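Local coordinates for uncharacterized protein (PDB 4GDZ) that is of unknown function, belongs to the DUF4251 family, folds into an antiparallel sheet and has a magnesium ion bound in the crystal, at residues L42-V54 / V64-G76. Sequence-based numbering, arbitrary orientation.
Sequences LKAQQFVLEANQV and VTSNTNFVLVNQG
Phe47 and Val73 lie side by side, with Val73 CB over one face of the ring, a CH-pi contact 3.9 Å from the ring centroid. Phe47 CG sits between the backbone N and the carbonyl carbon (chi1 63°), bringing CZ within 3.6 Å of Val73 CG2. Leu42 CD2, from the last turn of the helix, lies over the opposite face, toward the rim. The backbones of Phe47 and Val73 form an antiparallel hydrogen-bonded pair, as do Leu49 and Val71. Strands 46-55 and 61-74, on which the segments lie, form a beta hairpin inside the antiparallel sheet, and Phe120 of strand 116-123 packs on Phe47, Val71 and Val73. On the other sheet face, Val48 CG2 meets Leu72 CD1 at 3.9 Å. Gln46 NE2 gives Asn74 OD1 a nearly straight 3.1 Å bond, in the amide plane of Gln46 but tilted from the carbonyl plane of Asn74, while the Gln46 amide stacks on that of Gln75, planes 3° apart. A leucine in place of Gln46 would probably leave Asn74 OD1 without this donor and the Gln75 amide without its stacking partner. Toward the turn, Ser66 OG rests 3.3 Å from Glu50 CB, and Glu50 OE2 is hydrogen-bonded to Ser167 OG.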
# COMPACT_ATOMS: atom_id res chain seq x y z
N LEU A 42 16.03 -10.42 -16.10
CA LEU A 42 16.59 -10.69 -14.76
C LEU A 42 17.54 -11.85 -14.82
O LEU A 42 18.64 -11.77 -14.29
CB LEU A 42 15.50 -11.04 -13.75
CG LEU A 42 14.61 -9.90 -13.29
CD1 LEU A 42 13.43 -10.47 -12.50
CD2 LEU A 42 15.42 -8.89 -12.46
N LYS A 43 17.14 -12.93 -15.50
CA LYS A 43 18.00 -14.10 -15.61
C LYS A 43 19.31 -13.81 -16.37
O LYS A 43 20.36 -14.32 -16.01
CB LYS A 43 17.26 -15.29 -16.24
CG LYS A 43 17.84 -16.63 -15.82
CD LYS A 43 17.43 -17.77 -16.73
CE LYS A 43 18.32 -18.99 -16.51
NZ LYS A 43 18.15 -19.98 -17.61
N ALA A 44 19.26 -12.98 -17.41
CA ALA A 44 20.47 -12.51 -18.11
C ALA A 44 21.32 -11.50 -17.30
O ALA A 44 22.45 -11.21 -17.67
CB ALA A 44 20.09 -11.92 -19.47
N GLN A 45 20.77 -10.96 -16.21
CA GLN A 45 21.41 -9.82 -15.50
C GLN A 45 21.65 -8.66 -16.45
O GLN A 45 22.69 -8.02 -16.41
CB GLN A 45 22.70 -10.25 -14.81
CG GLN A 45 22.47 -11.37 -13.83
CD GLN A 45 23.68 -11.69 -12.97
OE1 GLN A 45 24.69 -11.00 -13.02
NE2 GLN A 45 23.57 -12.75 -12.18
N GLN A 46 20.68 -8.43 -17.32
CA GLN A 46 20.71 -7.34 -18.28
C GLN A 46 19.31 -6.73 -18.30
O GLN A 46 18.43 -7.17 -19.03
CB GLN A 46 21.17 -7.85 -19.66
CG GLN A 46 22.63 -8.26 -19.65
CD GLN A 46 23.13 -8.67 -21.02
OE1 GLN A 46 22.57 -9.55 -21.63
NE2 GLN A 46 24.20 -8.05 -21.48
N PHE A 47 19.10 -5.74 -17.44
CA PHE A 47 17.79 -5.16 -17.25
C PHE A 47 17.85 -3.73 -16.76
O PHE A 47 18.87 -3.28 -16.21
CB PHE A 47 16.93 -6.01 -16.28
CG PHE A 47 17.49 -6.12 -14.87
CD1 PHE A 47 17.21 -5.14 -13.92
CD2 PHE A 47 18.26 -7.22 -14.49
CE1 PHE A 47 17.71 -5.26 -12.63
CE2 PHE A 47 18.76 -7.33 -13.20
CZ PHE A 47 18.46 -6.36 -12.26
N VAL A 48 16.76 -3.01 -16.98
CA VAL A 48 16.55 -1.70 -16.41
C VAL A 48 15.15 -1.64 -15.79
O VAL A 48 14.17 -2.00 -16.44
CB VAL A 48 16.67 -0.56 -17.44
CG1 VAL A 48 16.71 0.78 -16.69
CG2 VAL A 48 17.89 -0.71 -18.32
N LEU A 49 15.07 -1.20 -14.55
CA LEU A 49 13.79 -0.78 -13.94
C LEU A 49 13.68 0.73 -14.17
O LEU A 49 14.49 1.49 -13.64
CB LEU A 49 13.79 -1.11 -12.46
CG LEU A 49 12.49 -0.92 -11.63
CD1 LEU A 49 12.19 0.54 -11.36
CD2 LEU A 49 11.33 -1.53 -12.36
N GLU A 50 12.72 1.14 -14.98
CA GLU A 50 12.45 2.55 -15.24
C GLU A 50 11.28 3.00 -14.36
O GLU A 50 10.13 2.57 -14.58
CB GLU A 50 12.14 2.74 -16.75
CG GLU A 50 13.30 2.34 -17.66
CD GLU A 50 13.14 2.70 -19.14
OE1 GLU A 50 12.06 3.18 -19.55
OE2 GLU A 50 14.10 2.48 -19.92
N ALA A 51 11.56 3.80 -13.33
CA ALA A 51 10.55 4.16 -12.31
C ALA A 51 9.69 5.32 -12.81
O ALA A 51 10.19 6.21 -13.49
CB ALA A 51 11.20 4.53 -10.98
N ASN A 52 8.41 5.30 -12.46
CA ASN A 52 7.50 6.42 -12.75
C ASN A 52 6.76 6.92 -11.53
O ASN A 52 5.99 7.87 -11.62
CB ASN A 52 6.55 6.11 -13.92
CG ASN A 52 5.74 4.86 -13.71
OD1 ASN A 52 5.43 4.48 -12.59
ND2 ASN A 52 5.37 4.21 -14.80
N GLN A 53 7.00 6.30 -10.38
CA GLN A 53 6.53 6.88 -9.16
C GLN A 53 7.37 6.51 -7.97
O GLN A 53 8.02 5.47 -7.94
CB GLN A 53 5.05 6.53 -8.88
CG GLN A 53 4.76 5.08 -8.76
CD GLN A 53 3.33 4.76 -8.31
OE1 GLN A 53 2.37 5.48 -8.58
NE2 GLN A 53 3.19 3.62 -7.65
N VAL A 54 7.29 7.40 -6.99
CA VAL A 54 7.83 7.18 -5.68
C VAL A 54 6.67 6.86 -4.74
O VAL A 54 5.56 7.44 -4.85
CB VAL A 54 8.72 8.37 -5.20
CG1 VAL A 54 7.95 9.68 -5.25
CG2 VAL A 54 9.23 8.11 -3.79
N VAL A 64 7.27 10.69 -10.82
CA VAL A 64 8.67 11.09 -10.97
C VAL A 64 9.06 10.89 -12.44
O VAL A 64 8.39 10.17 -13.15
CB VAL A 64 9.68 10.31 -10.09
CG1 VAL A 64 9.35 10.44 -8.60
CG2 VAL A 64 9.80 8.84 -10.54
N THR A 65 10.12 11.55 -12.86
CA THR A 65 10.69 11.38 -14.21
C THR A 65 11.59 10.16 -14.30
O THR A 65 12.57 10.07 -13.58
CB THR A 65 11.57 12.60 -14.55
OG1 THR A 65 10.81 13.79 -14.32
CG2 THR A 65 12.08 12.55 -15.98
N SER A 66 11.31 9.28 -15.24
CA SER A 66 12.14 8.10 -15.50
C SER A 66 13.61 8.36 -15.88
O SER A 66 14.50 7.59 -15.51
CB SER A 66 11.48 7.26 -16.61
OG SER A 66 12.20 6.08 -16.81
N ASN A 67 13.88 9.46 -16.60
CA ASN A 67 15.26 9.81 -17.02
C ASN A 67 16.29 9.84 -15.88
O ASN A 67 17.48 9.53 -16.09
CB ASN A 67 15.31 11.19 -17.73
CG ASN A 67 16.73 11.54 -18.18
OD1 ASN A 67 17.35 10.77 -18.94
ND2 ASN A 67 17.29 12.65 -17.67
N THR A 68 15.86 10.21 -14.67
CA THR A 68 16.77 10.20 -13.52
C THR A 68 16.22 9.34 -12.37
O THR A 68 16.55 9.59 -11.22
CB THR A 68 17.00 11.65 -13.02
OG1 THR A 68 15.72 12.24 -12.68
CG2 THR A 68 17.68 12.51 -14.11
N ASN A 69 15.43 8.32 -12.69
CA ASN A 69 14.89 7.40 -11.70
C ASN A 69 14.85 5.97 -12.26
O ASN A 69 13.86 5.53 -12.88
CB ASN A 69 13.50 7.87 -11.24
CG ASN A 69 13.56 9.12 -10.40
OD1 ASN A 69 13.94 9.07 -9.22
ND2 ASN A 69 13.25 10.27 -11.01
N PHE A 70 15.96 5.28 -12.12
CA PHE A 70 16.13 3.96 -12.68
C PHE A 70 17.20 3.14 -11.98
O PHE A 70 18.07 3.67 -11.29
CB PHE A 70 16.44 4.04 -14.19
CG PHE A 70 17.78 4.67 -14.49
CD1 PHE A 70 18.92 3.90 -14.52
CD2 PHE A 70 17.90 6.05 -14.68
CE1 PHE A 70 20.15 4.49 -14.75
CE2 PHE A 70 19.12 6.64 -14.91
CZ PHE A 70 20.25 5.85 -14.93
N VAL A 71 17.12 1.83 -12.20
CA VAL A 71 18.14 0.87 -11.78
C VAL A 71 18.50 0.05 -13.01
O VAL A 71 17.65 -0.61 -13.63
CB VAL A 71 17.66 -0.05 -10.62
CG1 VAL A 71 18.77 -1.06 -10.28
CG2 VAL A 71 17.29 0.78 -9.37
N LEU A 72 19.77 0.13 -13.39
CA LEU A 72 20.31 -0.55 -14.56
C LEU A 72 21.35 -1.55 -14.11
O LEU A 72 22.25 -1.21 -13.34
CB LEU A 72 20.95 0.46 -15.51
CG LEU A 72 21.52 -0.08 -16.84
CD1 LEU A 72 21.41 0.96 -17.94
CD2 LEU A 72 22.96 -0.50 -16.64
N VAL A 73 21.23 -2.79 -14.59
CA VAL A 73 22.19 -3.83 -14.31
C VAL A 73 22.60 -4.41 -15.65
O VAL A 73 21.74 -4.76 -16.48
CB VAL A 73 21.65 -4.92 -13.36
CG1 VAL A 73 22.61 -6.12 -13.30
CG2 VAL A 73 21.40 -4.34 -11.96
N ASN A 74 23.90 -4.46 -15.89
CA ASN A 74 24.44 -5.05 -17.11
C ASN A 74 25.61 -5.93 -16.75
O ASN A 74 26.74 -5.46 -16.66
CB ASN A 74 24.85 -3.99 -18.12
CG ASN A 74 25.25 -4.60 -19.45
OD1 ASN A 74 25.24 -5.82 -19.63
ND2 ASN A 74 25.57 -3.74 -20.40
N GLN A 75 25.30 -7.19 -16.47
CA GLN A 75 26.24 -8.20 -16.02
C GLN A 75 26.89 -7.74 -14.70
O GLN A 75 26.16 -7.51 -13.74
CB GLN A 75 27.16 -8.61 -17.17
CG GLN A 75 26.31 -9.35 -18.19
CD GLN A 75 26.99 -9.72 -19.50
OE1 GLN A 75 28.01 -9.15 -19.90
NE2 GLN A 75 26.39 -10.66 -20.19
N GLY A 76 28.20 -7.58 -14.60
CA GLY A 76 28.78 -7.22 -13.29
C GLY A 76 28.77 -5.73 -12.96
O GLY A 76 29.32 -5.32 -11.92